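Local structure of possible adenyl cyclase-associated protein (Cryptosporidium parvum, 2B0R) at residues 84-89 / 103-108; 121-126 / 140-145; 107-112 / 128-133; 72-77 / 91-96; 132-137 / 151-156. The protein probably binds and sequesters monomeric actin, as a cyclase-associated protein whose C-terminal domain is a dimeric beta-helix. One frame throughout, in Å; residues are numbered along the deposited sequence.

Contact 1 of 5, residues 84-89 / 103-108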
# COMPACT_ATOMS: atom_id res chain seq x y z
N ARG A 84 -13.94 22.02 -1.62
CA ARG A 84 -14.31 21.78 -0.24
C ARG A 84 -15.71 21.13 -0.26
O ARG A 84 -16.62 21.62 -0.94
CB ARG A 84 -14.27 23.09 0.62
CG ARG A 84 -13.96 22.85 2.19
CD ARG A 84 -13.79 24.14 3.14
NE ARG A 84 -12.96 23.87 4.36
CZ ARG A 84 -11.78 24.46 4.66
NH1 ARG A 84 -11.27 25.41 3.86
NH2 ARG A 84 -11.10 24.12 5.78
N ILE A 85 -15.84 19.99 0.41
CA ILE A 85 -17.16 19.39 0.68
C ILE A 85 -17.43 19.38 2.20
O ILE A 85 -16.52 19.15 3.00
CB ILE A 85 -17.29 17.97 0.11
CG1 ILE A 85 -17.23 18.00 -1.43
CG2 ILE A 85 -18.58 17.32 0.57
CD1 ILE A 85 -15.82 17.93 -1.99
N ILE A 86 -18.68 19.64 2.57
CA ILE A 86 -19.06 19.84 3.95
C ILE A 86 -20.32 19.08 4.20
O ILE A 86 -21.34 19.33 3.55
CB ILE A 86 -19.35 21.32 4.27
CG1 ILE A 86 -18.15 22.21 3.93
CG2 ILE A 86 -19.71 21.49 5.74
CD1 ILE A 86 -18.38 23.74 4.19
N VAL A 87 -20.25 18.17 5.16
CA VAL A 87 -21.42 17.41 5.59
C VAL A 87 -21.83 17.90 6.98
O VAL A 87 -21.05 17.82 7.93
CB VAL A 87 -21.14 15.87 5.51
CG1 VAL A 87 -22.32 15.07 5.99
CG2 VAL A 87 -20.83 15.49 4.09
N GLU A 88 -23.02 18.45 7.10
CA GLU A 88 -23.41 19.08 8.35
C GLU A 88 -23.89 18.07 9.39
O GLU A 88 -23.53 18.16 10.56
CB GLU A 88 -24.45 20.16 8.12
CG GLU A 88 -23.87 21.34 7.37
CD GLU A 88 -24.60 22.68 7.59
OE1 GLU A 88 -25.84 22.70 7.86
OE2 GLU A 88 -23.91 23.71 7.47
N GLN A 89 -24.70 17.11 8.96
CA GLN A 89 -25.26 16.17 9.89
C GLN A 89 -24.34 14.99 10.13
O GLN A 89 -23.54 14.60 9.26
CB GLN A 89 -26.61 15.67 9.38
CG GLN A 89 -27.63 16.74 9.06
CD GLN A 89 -27.90 17.67 10.22
OE1 GLN A 89 -28.13 17.23 11.34
NE2 GLN A 89 -27.88 18.95 9.95
N ILE A 103 -11.00 18.69 0.07
CA ILE A 103 -11.07 18.93 1.52
C ILE A 103 -12.46 18.59 1.96
O ILE A 103 -13.44 19.00 1.30
CB ILE A 103 -10.77 20.38 1.89
CG1 ILE A 103 -9.34 20.76 1.47
CG2 ILE A 103 -10.96 20.61 3.41
CD1 ILE A 103 -9.08 22.29 1.43
N PHE A 104 -12.56 17.84 3.04
CA PHE A 104 -13.86 17.44 3.56
C PHE A 104 -13.98 17.93 4.98
O PHE A 104 -13.07 17.71 5.79
CB PHE A 104 -14.03 15.91 3.51
CG PHE A 104 -13.92 15.33 2.13
CD1 PHE A 104 -12.70 14.86 1.64
CD2 PHE A 104 -15.03 15.25 1.32
CE1 PHE A 104 -12.60 14.33 0.36
CE2 PHE A 104 -14.94 14.73 0.05
CZ PHE A 104 -13.73 14.28 -0.43
N LEU A 105 -15.10 18.58 5.31
CA LEU A 105 -15.42 18.84 6.69
C LEU A 105 -16.64 18.05 6.99
O LEU A 105 -17.61 18.11 6.26
CB LEU A 105 -15.66 20.32 6.96
CG LEU A 105 -15.83 20.76 8.43
CD1 LEU A 105 -14.50 20.94 9.14
CD2 LEU A 105 -16.63 22.06 8.52
N VAL A 106 -16.59 17.27 8.06
CA VAL A 106 -17.72 16.42 8.45
C VAL A 106 -18.04 16.56 9.92
O VAL A 106 -17.19 16.94 10.74
CB VAL A 106 -17.49 14.91 8.09
CG1 VAL A 106 -17.19 14.72 6.60
CG2 VAL A 106 -16.42 14.29 8.95
N ASN A 107 -19.29 16.27 10.25
CA ASN A 107 -19.71 16.21 11.63
C ASN A 107 -19.13 14.93 12.30
O ASN A 107 -18.07 14.97 12.96
CB ASN A 107 -21.22 16.24 11.68
CG ASN A 107 -21.75 16.34 13.08
OD1 ASN A 107 -21.07 16.03 14.05
ND2 ASN A 107 -22.99 16.74 13.20
N GLY A 108 -19.83 13.82 12.12
CA GLY A 108 -19.29 12.54 12.47
C GLY A 108 -20.05 11.43 11.81
O GLY A 108 -20.96 11.68 11.01
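The carbonyl oxygen of I103 is gripped twice by the strand next to it: I85 N donates an almost straight hydrogen bond to I103 O (2.7 Å, 169° at the hydrogen), and the CA-H of R84 leans on the same oxygen. The pattern then climbs in parallel register. L105 N reaches I85 O at 2.8 Å, V87 N reaches L105 O at 2.9 Å, and the bond from N107 N to V87 O is weak. As the strand ends, N107 takes over with its side chain. Its CG stands anti to the backbone N (chi1 -174°), which carries the amide back across the gap to E88 O, 3.0 Å from ND2. ND2 lies in the plane of the E88 carbonyl, while E88 O sits 19° out of the N107 amide plane. These strands belong to adjacent rungs of the right-handed parallel beta-helix of the CAP C-terminal domain, stacked within one sheet, with 121-125 next beyond 103-106. I85 and F104 point together into the interior, where CB of I85 lies 3.7 Å from F104 CD2 and CD1 of I85 reaches the neighbouring CE2. I96, on the other sheet, also touches the F104 ring. On the outer face, I103 CG2 sits over one face of the R84 guanidinium, displaced toward its rim and 3.9 Å from NE of R84, while I86 CG2 and L105 CD2 lie 4.2 Å apart, side by side.

Contact 2 of 5, residues 121-126 / 140-145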
# COMPACT_ATOMS: atom_id res chain seq x y z
N ILE A 121 -5.89 14.35 -0.03
CA ILE A 121 -7.19 14.48 0.64
C ILE A 121 -7.03 15.00 2.05
O ILE A 121 -6.13 14.57 2.78
CB ILE A 121 -7.96 13.14 0.62
CG1 ILE A 121 -8.16 12.69 -0.83
CG2 ILE A 121 -9.31 13.25 1.30
CD1 ILE A 121 -9.02 13.68 -1.67
N LYS A 122 -7.87 15.95 2.44
CA LYS A 122 -7.84 16.46 3.80
C LYS A 122 -9.20 16.26 4.38
O LYS A 122 -10.18 16.75 3.81
CB LYS A 122 -7.51 17.94 3.82
CG LYS A 122 -6.11 18.29 3.30
CD LYS A 122 -5.79 19.73 3.65
CE LYS A 122 -4.30 19.94 3.87
NZ LYS A 122 -3.61 19.92 2.57
N LEU A 123 -9.28 15.51 5.48
CA LEU A 123 -10.54 15.31 6.10
C LEU A 123 -10.51 15.81 7.54
O LEU A 123 -9.59 15.47 8.30
CB LEU A 123 -10.93 13.82 6.06
CG LEU A 123 -12.11 13.40 6.95
CD1 LEU A 123 -13.41 13.38 6.17
CD2 LEU A 123 -11.88 12.04 7.47
N GLN A 124 -11.51 16.61 7.91
CA GLN A 124 -11.66 17.09 9.26
C GLN A 124 -13.04 16.80 9.79
O GLN A 124 -14.03 16.92 9.08
CB GLN A 124 -11.38 18.59 9.34
CG GLN A 124 -11.67 19.21 10.74
CD GLN A 124 -11.02 20.58 10.95
OE1 GLN A 124 -10.90 21.36 10.03
NE2 GLN A 124 -10.61 20.86 12.19
N MET A 125 -13.10 16.43 11.06
CA MET A 125 -14.35 16.13 11.74
C MET A 125 -14.54 17.11 12.89
O MET A 125 -13.57 17.53 13.50
CB MET A 125 -14.30 14.70 12.28
CG MET A 125 -13.32 14.54 13.43
SD MET A 125 -13.00 12.86 14.01
CE MET A 125 -11.92 12.25 12.71
N THR A 126 -15.78 17.45 13.20
CA THR A 126 -16.03 18.24 14.42
C THR A 126 -16.57 17.37 15.52
O THR A 126 -16.57 17.78 16.69
CB THR A 126 -17.08 19.33 14.23
OG1 THR A 126 -18.29 18.73 13.78
CG2 THR A 126 -16.61 20.37 13.24
N VAL A 140 -3.04 11.74 2.55
CA VAL A 140 -4.30 11.93 3.21
C VAL A 140 -4.01 12.41 4.60
O VAL A 140 -3.24 11.79 5.34
CB VAL A 140 -5.15 10.63 3.29
CG1 VAL A 140 -6.42 10.88 4.13
CG2 VAL A 140 -5.54 10.14 1.91
N ASN A 141 -4.61 13.55 4.95
CA ASN A 141 -4.49 14.13 6.27
C ASN A 141 -5.85 14.10 6.96
O ASN A 141 -6.88 14.54 6.40
CB ASN A 141 -3.96 15.56 6.18
CG ASN A 141 -2.41 15.65 6.19
OD1 ASN A 141 -1.70 14.71 5.83
ND2 ASN A 141 -1.90 16.82 6.58
N ILE A 142 -5.85 13.58 8.17
CA ILE A 142 -7.06 13.42 8.95
C ILE A 142 -6.96 14.26 10.18
O ILE A 142 -6.07 14.05 11.00
CB ILE A 142 -7.27 11.93 9.33
CG1 ILE A 142 -7.57 11.12 8.08
CG2 ILE A 142 -8.42 11.80 10.26
CD1 ILE A 142 -7.39 9.64 8.28
N TYR A 143 -7.88 15.23 10.30
CA TYR A 143 -7.92 16.15 11.45
C TYR A 143 -9.01 15.75 12.43
O TYR A 143 -10.19 15.70 12.06
CB TYR A 143 -8.12 17.60 11.01
CG TYR A 143 -7.04 18.11 10.07
CD1 TYR A 143 -7.06 17.81 8.70
CD2 TYR A 143 -5.99 18.89 10.54
CE1 TYR A 143 -6.07 18.25 7.87
CE2 TYR A 143 -5.00 19.35 9.70
CZ TYR A 143 -5.05 19.03 8.38
OH TYR A 143 -4.07 19.49 7.54
N THR A 144 -8.62 15.43 13.65
CA THR A 144 -9.58 14.90 14.59
C THR A 144 -10.10 16.00 15.48
O THR A 144 -9.43 16.99 15.67
CB THR A 144 -8.98 13.77 15.45
OG1 THR A 144 -8.03 14.31 16.34
CG2 THR A 144 -8.29 12.75 14.58
N SER A 145 -11.32 15.82 15.98
CA SER A 145 -11.89 16.64 17.05
C SER A 145 -11.30 16.17 18.37
O SER A 145 -10.86 15.05 18.47
CB SER A 145 -13.39 16.46 17.09
OG SER A 145 -13.71 15.14 17.52
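M125 reaches over the end of the strand 140-143 and fills the groove beside T144, at a point where two rungs of the right-handed parallel beta-helix stack in register. Its CG lies between the backbone N and the carbonyl carbon (chi1 69°) and rests 3.5 Å from S145 N. The chain then bends at the thioether (chi3 76°), which turns the methyl CE back under the rung toward T144 CG2 at 4.1 Å and I142 CG2 at 4.3 Å. I121 and V140 pack on the same interior face, the CB of I121 against the V140 CG2 branch. Farther in, the end of I132, from the opposite sheet, rests over the seam where L123 CD2 and I142 CG2 meet. The outer face is shaped by Y143. Its ring turns an edge to the adjacent rung, with CD1 3.5 Å from L123 O and that oxygen in the ring plane. Q124 crosses at its root, CB to CB of Y143 3.8 Å, with the amide plane 40° from the ring, and K122, curled at its end, brings CE to 3.7 Å from Y143 OH. W173 meets the Y143 ring edge-to-face. Beneath these bumps the backbone bonds are regular: N141 N to I121 O, L123 N to N141 O, Y143 N to L123 O and M125 N to Y143 O. Past the strand ends S145 sets its CB 3.5 Å from T126 O, and its OG is hydrogen-bonded to G127 O.

Contact 3 of 5, residues 107-112 / 128-133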
# COMPACT_ATOMS: atom_id res chain seq x y z
N ASN A 107 -19.29 16.27 10.25
CA ASN A 107 -19.71 16.21 11.63
C ASN A 107 -19.13 14.93 12.30
O ASN A 107 -18.07 14.97 12.96
CB ASN A 107 -21.22 16.24 11.68
CG ASN A 107 -21.75 16.34 13.08
OD1 ASN A 107 -21.07 16.03 14.05
ND2 ASN A 107 -22.99 16.74 13.20
N GLY A 108 -19.83 13.82 12.12
CA GLY A 108 -19.29 12.54 12.47
C GLY A 108 -20.05 11.43 11.81
O GLY A 108 -20.96 11.68 11.01
N VAL A 109 -19.70 10.19 12.15
CA VAL A 109 -20.44 9.01 11.65
C VAL A 109 -20.75 7.98 12.74
O VAL A 109 -20.07 7.87 13.74
CB VAL A 109 -19.70 8.34 10.47
CG1 VAL A 109 -19.55 9.33 9.32
CG2 VAL A 109 -18.34 7.89 10.88
N ILE A 110 -21.81 7.22 12.55
CA ILE A 110 -22.13 6.12 13.41
C ILE A 110 -21.03 5.06 13.29
O ILE A 110 -20.51 4.56 14.30
CB ILE A 110 -23.54 5.52 13.05
CG1 ILE A 110 -24.66 6.52 13.42
CG2 ILE A 110 -23.77 4.12 13.73
CD1 ILE A 110 -24.80 6.75 14.94
N SER A 111 -20.64 4.73 12.07
CA SER A 111 -19.64 3.67 11.95
C SER A 111 -18.35 4.16 11.34
O SER A 111 -17.38 4.45 12.06
CB SER A 111 -20.21 2.44 11.23
OG SER A 111 -20.92 2.85 10.09
N SER A 112 -18.31 4.30 10.02
CA SER A 112 -17.02 4.56 9.42
C SER A 112 -16.99 5.54 8.24
O SER A 112 -18.01 5.82 7.62
CB SER A 112 -16.41 3.22 9.00
OG SER A 112 -17.06 2.78 7.83
N ILE A 128 -17.75 12.84 16.31
CA ILE A 128 -17.20 11.51 16.44
C ILE A 128 -17.10 10.76 15.10
O ILE A 128 -18.07 10.68 14.33
CB ILE A 128 -17.99 10.62 17.48
CG1 ILE A 128 -18.46 11.43 18.69
CG2 ILE A 128 -17.12 9.42 17.94
CD1 ILE A 128 -19.56 10.68 19.63
N VAL A 129 -15.92 10.21 14.84
CA VAL A 129 -15.73 9.23 13.76
C VAL A 129 -15.05 8.01 14.34
O VAL A 129 -13.87 8.05 14.62
CB VAL A 129 -14.94 9.81 12.55
CG1 VAL A 129 -14.74 8.73 11.50
CG2 VAL A 129 -15.67 11.02 11.91
N PRO A 130 -15.81 6.93 14.61
CA PRO A 130 -15.20 5.74 15.26
C PRO A 130 -14.05 5.10 14.45
O PRO A 130 -12.97 4.82 15.03
CB PRO A 130 -16.38 4.76 15.40
CG PRO A 130 -17.63 5.63 15.32
CD PRO A 130 -17.26 6.78 14.38
N THR A 131 -14.26 4.96 13.14
CA THR A 131 -13.42 4.17 12.25
C THR A 131 -13.19 4.92 10.95
O THR A 131 -14.15 5.44 10.34
CB THR A 131 -14.18 2.83 11.90
OG1 THR A 131 -14.26 2.03 13.06
CG2 THR A 131 -13.52 2.04 10.81
N ILE A 132 -11.95 4.94 10.49
CA ILE A 132 -11.65 5.37 9.11
C ILE A 132 -10.82 4.32 8.37
O ILE A 132 -9.90 3.72 8.93
CB ILE A 132 -10.85 6.70 9.05
CG1 ILE A 132 -11.61 7.84 9.70
CG2 ILE A 132 -10.47 7.05 7.56
CD1 ILE A 132 -10.75 9.12 9.86
N SER A 133 -11.14 4.14 7.10
CA SER A 133 -10.41 3.18 6.31
C SER A 133 -9.84 3.82 5.06
O SER A 133 -10.55 4.50 4.30
CB SER A 133 -11.29 1.94 6.03
OG SER A 133 -11.26 1.61 4.68
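P130 pushes its ring into the bend made by V109, I110 and S111, packing against the carbonyls of that loop. S111 O lies along the whole ring edge, 3.5 Å from CB and 3.3 Å from CD, and other parts of the loop join it toward the tip. CG, the outermost atom, also meets I110 O, at 3.2 Å. CD adds V109 O at 3.1 Å and packs on the V109 side chain, 3.8 Å from its CG2. In V109, CG1 is anti to the carbonyl carbon (chi1 -60°), which leaves CG2 between N and C; from there it also meets V129 CG1 at 3.7 Å, the two valines crossing at a slant. Polar ties are sparse. V109 N donates to I128 O, an oxygen whose place in the model is less certain, and T131 N makes a weak bond to S111 O. Regular pairing begins at S112 and T131, in parallel register: the CA-H of S112 faces T131 O, and beside it S112 CB and T131 CG2 are 3.6 Å apart. The contact is therefore a corner of the parallel beta-helix, where two consecutive turns stack as loops before settling into strands. It leads from strands 102-106 and 121-125 on one sheet to 112-116 and 131-135 on the other, with V109 resting on I94 of strand 93-100 and T131 on Y154 of strand 152-156.

Contact 4 of 5, residues 72-77 / 91-96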
# COMPACT_ATOMS: atom_id res chain seq x y z
N LYS A 72 -29.56 7.63 9.69
CA LYS A 72 -30.07 6.58 8.80
C LYS A 72 -29.43 6.65 7.42
O LYS A 72 -29.58 5.72 6.62
CB LYS A 72 -31.59 6.70 8.64
CG LYS A 72 -32.37 6.55 9.95
CD LYS A 72 -33.87 6.68 9.72
CE LYS A 72 -34.59 6.79 11.05
NZ LYS A 72 -36.01 6.42 10.87
N ASN A 73 -28.75 7.75 7.13
CA ASN A 73 -28.25 8.02 5.80
C ASN A 73 -26.78 7.74 5.61
O ASN A 73 -25.98 7.78 6.56
CB ASN A 73 -28.52 9.48 5.42
CG ASN A 73 -29.98 9.78 5.22
OD1 ASN A 73 -30.57 10.59 5.94
ND2 ASN A 73 -30.58 9.12 4.24
N LYS A 74 -26.43 7.47 4.36
CA LYS A 74 -25.07 7.32 3.93
C LYS A 74 -24.75 8.51 3.03
O LYS A 74 -25.65 9.18 2.53
CB LYS A 74 -24.93 6.00 3.17
CG LYS A 74 -25.13 4.79 4.07
CD LYS A 74 -25.18 3.50 3.33
CE LYS A 74 -25.25 2.34 4.34
NZ LYS A 74 -25.56 1.00 3.73
N VAL A 75 -23.47 8.80 2.82
CA VAL A 75 -23.09 9.82 1.85
C VAL A 75 -22.00 9.18 1.01
O VAL A 75 -21.10 8.57 1.55
CB VAL A 75 -22.59 11.11 2.56
CG1 VAL A 75 -22.19 12.21 1.55
CG2 VAL A 75 -23.66 11.64 3.50
N SER A 76 -22.15 9.23 -0.31
CA SER A 76 -21.12 8.76 -1.26
C SER A 76 -20.56 9.96 -2.00
O SER A 76 -21.31 10.70 -2.64
CB SER A 76 -21.68 7.76 -2.28
OG SER A 76 -21.80 6.44 -1.74
N VAL A 77 -19.25 10.17 -1.91
CA VAL A 77 -18.63 11.22 -2.68
C VAL A 77 -17.68 10.63 -3.71
O VAL A 77 -16.70 9.95 -3.34
CB VAL A 77 -17.88 12.23 -1.80
CG1 VAL A 77 -17.31 13.35 -2.67
CG2 VAL A 77 -18.79 12.79 -0.72
N VAL A 91 -24.14 11.28 10.05
CA VAL A 91 -24.77 10.30 9.19
C VAL A 91 -24.29 8.92 9.60
O VAL A 91 -23.41 8.78 10.48
CB VAL A 91 -24.39 10.55 7.72
CG1 VAL A 91 -25.09 11.78 7.20
CG2 VAL A 91 -22.89 10.75 7.60
N ASN A 92 -24.81 7.89 8.95
CA ASN A 92 -24.38 6.54 9.26
C ASN A 92 -22.90 6.31 9.03
O ASN A 92 -22.17 5.82 9.91
CB ASN A 92 -25.17 5.51 8.45
CG ASN A 92 -24.93 4.12 8.96
OD1 ASN A 92 -24.21 3.35 8.34
ND2 ASN A 92 -25.46 3.81 10.11
N SER A 93 -22.47 6.66 7.82
CA SER A 93 -21.15 6.38 7.34
C SER A 93 -20.96 7.19 6.08
O SER A 93 -21.93 7.67 5.50
CB SER A 93 -21.00 4.88 7.01
OG SER A 93 -21.87 4.51 5.94
N ILE A 94 -19.73 7.32 5.65
CA ILE A 94 -19.46 8.06 4.45
C ILE A 94 -18.48 7.26 3.60
O ILE A 94 -17.51 6.70 4.13
CB ILE A 94 -18.81 9.44 4.79
CG1 ILE A 94 -19.73 10.29 5.68
CG2 ILE A 94 -18.40 10.18 3.50
CD1 ILE A 94 -19.09 11.64 6.15
N PHE A 95 -18.73 7.22 2.31
CA PHE A 95 -17.85 6.54 1.36
C PHE A 95 -17.27 7.60 0.39
O PHE A 95 -18.03 8.34 -0.23
CB PHE A 95 -18.65 5.42 0.63
CG PHE A 95 -17.86 4.68 -0.43
CD1 PHE A 95 -16.75 3.90 -0.08
CD2 PHE A 95 -18.23 4.75 -1.77
CE1 PHE A 95 -16.01 3.20 -1.05
CE2 PHE A 95 -17.49 4.04 -2.76
CZ PHE A 95 -16.38 3.27 -2.39
N ILE A 96 -15.93 7.68 0.29
CA ILE A 96 -15.28 8.66 -0.60
C ILE A 96 -14.37 7.95 -1.58
O ILE A 96 -13.42 7.29 -1.20
CB ILE A 96 -14.44 9.68 0.18
CG1 ILE A 96 -15.32 10.48 1.16
CG2 ILE A 96 -13.76 10.62 -0.77
CD1 ILE A 96 -14.51 11.13 2.29
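N73 and N92 open the backbone ladder, N92 N donating to N73 O at 2.7 Å (146° at the hydrogen) ahead of the regular strand pairing. V75 N then makes a longer bond, 3.3 Å to S93 O. Beyond it the bonds shorten: F95 N gives V75 O a nearly straight one of 2.8 Å (172°), and V77 N is held by F95 O. CA-H groups of S76, I94 and I96 lean on the facing carbonyls in between. This is parallel register between successive turns of the right-handed beta-helix, in the sheet that continues to 51-55 on one side and 112-116 on the other. Apolar packing lies on the interior face. V75 and V91 cross at about a right angle, CG2 of V75 to CG1 of V91 4.0 Å, while V75 CB and V77 CB stand 4.3 Å from CG1 of I94 and I96 respectively; F104 of the opposite sheet closes over V77 and I96. The outer face is mixed: K74, S76 and S93 with the F95 ring. S76 OG lies 3.9 Å from F95 CD2, at the edge of the ring and near its plane, and the F95 side chain also touches E114 and V116. The aliphatic part of K74 passes S93, CG to OG 3.8 Å. N73, in the loop before the strand, ties ND2 to D50 O, beside strand 51-55, and OD1 to S70 N of its own loop.

Contact 5 of 5, residues 132-137 / 151-156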
# COMPACT_ATOMS: atom_id res chain seq x y z
N ILE A 132 -11.95 4.94 10.49
CA ILE A 132 -11.65 5.37 9.11
C ILE A 132 -10.82 4.32 8.37
O ILE A 132 -9.90 3.72 8.93
CB ILE A 132 -10.85 6.70 9.05
CG1 ILE A 132 -11.61 7.84 9.70
CG2 ILE A 132 -10.47 7.05 7.56
CD1 ILE A 132 -10.75 9.12 9.86
N SER A 133 -11.14 4.14 7.10
CA SER A 133 -10.41 3.18 6.31
C SER A 133 -9.84 3.82 5.06
O SER A 133 -10.55 4.50 4.30
CB SER A 133 -11.29 1.94 6.03
OG SER A 133 -11.26 1.61 4.68
N LEU A 134 -8.54 3.61 4.87
CA LEU A 134 -7.82 4.16 3.72
C LEU A 134 -7.24 3.05 2.89
O LEU A 134 -6.45 2.25 3.38
CB LEU A 134 -6.66 5.05 4.17
CG LEU A 134 -6.88 6.17 5.17
CD1 LEU A 134 -5.58 6.90 5.33
CD2 LEU A 134 -7.96 7.12 4.72
N ASP A 135 -7.60 3.03 1.62
CA ASP A 135 -7.17 1.98 0.74
C ASP A 135 -6.76 2.56 -0.62
O ASP A 135 -7.52 3.33 -1.24
CB ASP A 135 -8.30 0.94 0.61
CG ASP A 135 -8.03 -0.08 -0.48
OD1 ASP A 135 -8.73 -0.04 -1.52
OD2 ASP A 135 -7.10 -0.90 -0.32
N LYS A 136 -5.55 2.21 -1.09
CA LYS A 136 -4.99 2.76 -2.35
C LYS A 136 -5.11 4.28 -2.44
O LYS A 136 -5.66 4.82 -3.40
CB LYS A 136 -5.66 2.14 -3.59
CG LYS A 136 -5.51 0.64 -3.73
CD LYS A 136 -6.34 0.14 -4.89
CE LYS A 136 -6.38 -1.37 -4.90
NZ LYS A 136 -7.80 -1.87 -4.99
N SER A 137 -4.59 4.98 -1.45
CA SER A 137 -4.74 6.40 -1.42
C SER A 137 -3.44 7.07 -1.00
O SER A 137 -2.63 6.44 -0.32
CB SER A 137 -5.91 6.79 -0.49
OG SER A 137 -7.18 6.43 -1.03
N VAL A 151 -9.86 7.52 17.17
CA VAL A 151 -10.33 6.95 15.90
C VAL A 151 -9.40 5.83 15.39
O VAL A 151 -8.19 5.92 15.49
CB VAL A 151 -10.51 8.07 14.84
CG1 VAL A 151 -9.17 8.80 14.57
CG2 VAL A 151 -11.13 7.52 13.58
N GLU A 152 -9.99 4.77 14.86
CA GLU A 152 -9.24 3.64 14.33
C GLU A 152 -9.09 3.82 12.86
O GLU A 152 -10.08 3.98 12.15
CB GLU A 152 -9.98 2.37 14.60
CG GLU A 152 -10.12 2.05 16.07
CD GLU A 152 -10.79 0.72 16.30
OE1 GLU A 152 -10.90 0.33 17.49
OE2 GLU A 152 -11.23 0.06 15.31
N VAL A 153 -7.86 3.85 12.39
CA VAL A 153 -7.60 4.03 10.95
C VAL A 153 -7.06 2.73 10.37
O VAL A 153 -6.04 2.22 10.81
CB VAL A 153 -6.62 5.20 10.65
CG1 VAL A 153 -6.68 5.58 9.19
CG2 VAL A 153 -6.92 6.42 11.50
N TYR A 154 -7.80 2.17 9.42
CA TYR A 154 -7.37 0.98 8.70
C TYR A 154 -6.73 1.43 7.40
O TYR A 154 -7.25 2.34 6.72
CB TYR A 154 -8.55 0.02 8.46
CG TYR A 154 -9.09 -0.57 9.75
CD1 TYR A 154 -9.98 0.16 10.58
CD2 TYR A 154 -8.71 -1.86 10.16
CE1 TYR A 154 -10.49 -0.40 11.79
CE2 TYR A 154 -9.18 -2.41 11.37
CZ TYR A 154 -10.07 -1.68 12.18
OH TYR A 154 -10.51 -2.25 13.36
N SER A 155 -5.57 0.85 7.07
CA SER A 155 -4.80 1.28 5.91
C SER A 155 -4.21 0.12 5.15
O SER A 155 -3.65 -0.82 5.75
CB SER A 155 -3.67 2.22 6.32
OG SER A 155 -2.77 1.57 7.19
N SER A 156 -4.32 0.20 3.83
CA SER A 156 -3.76 -0.81 2.95
C SER A 156 -3.43 -0.12 1.67
O SER A 156 -4.24 0.72 1.20
CB SER A 156 -4.77 -1.94 2.69
OG SER A 156 -5.94 -1.40 2.14
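S156 OG donates to D135 OD2 at 2.8 Å, using the anti lone pair of that oxygen, on the side away from OD1. A chi1 of 170° swings the aspartate carboxylate opposite its own nitrogen and into this position, and the main chain ties the same end again: K136 N bonds to S156 O at 3.0 Å. Further back along the two strands, S156 N reaches L134 O, L134 N reaches Y154 O, Y154 N reaches I132 O and I132 N reaches E152 O, an unbroken parallel ladder between strands of neighbouring rungs of the beta-helix. On the interior face I132 CG1 packs 3.9 Å from V151 CG2, and L134 CG lies 4.1 Å from V153 CG1; S155 is on this mainly apolar side too. On the other face I132 O lies in the plane of the Y154 ring, at its edge and 3.9 Å from CD1. What positions these groups comes next. Y154 OH is bonded to E152 OE2 of its own strand, 3.1 Å away and above the carboxylate plane. S137 OG donates to D135 O from above the carbonyl plane, and S158 OG joins S156 O. Strand 152-156 is the last of its sheet within the chain, but V153, Y154 and S155 pair antiparallel with a strand of the second subunit, and S156 packs on E180 of that subunit. The bonds from D135 and K136 thus pin S156 by both side chain and main chain at the end of this outermost strand, while its other edge finds backbone partners in the second subunit.

Contacts 1 and 2 lie on one sheet of the beta-helix and contacts 4 and 5 on the other; contact 3 is the corner between them, sharing N107 and G108 with contact 1 and I132 and S133 with contact 5. Strands 102-106 and 121-125 are neighbours, so contact 2 continues the ladder of contact 1. The inner faces are mostly apolar and buried, and the sheets meet there, as where V106 of contact 1 packs on I94 of contact 4. The outer faces carry R84, K74, K122, Y143 and D135. Contact 3 has few bonds; the others are mostly regular ladders, loosening at one end in contacts 1 and 4. Contact 5, at the sheet edge, alone touches the second subunit.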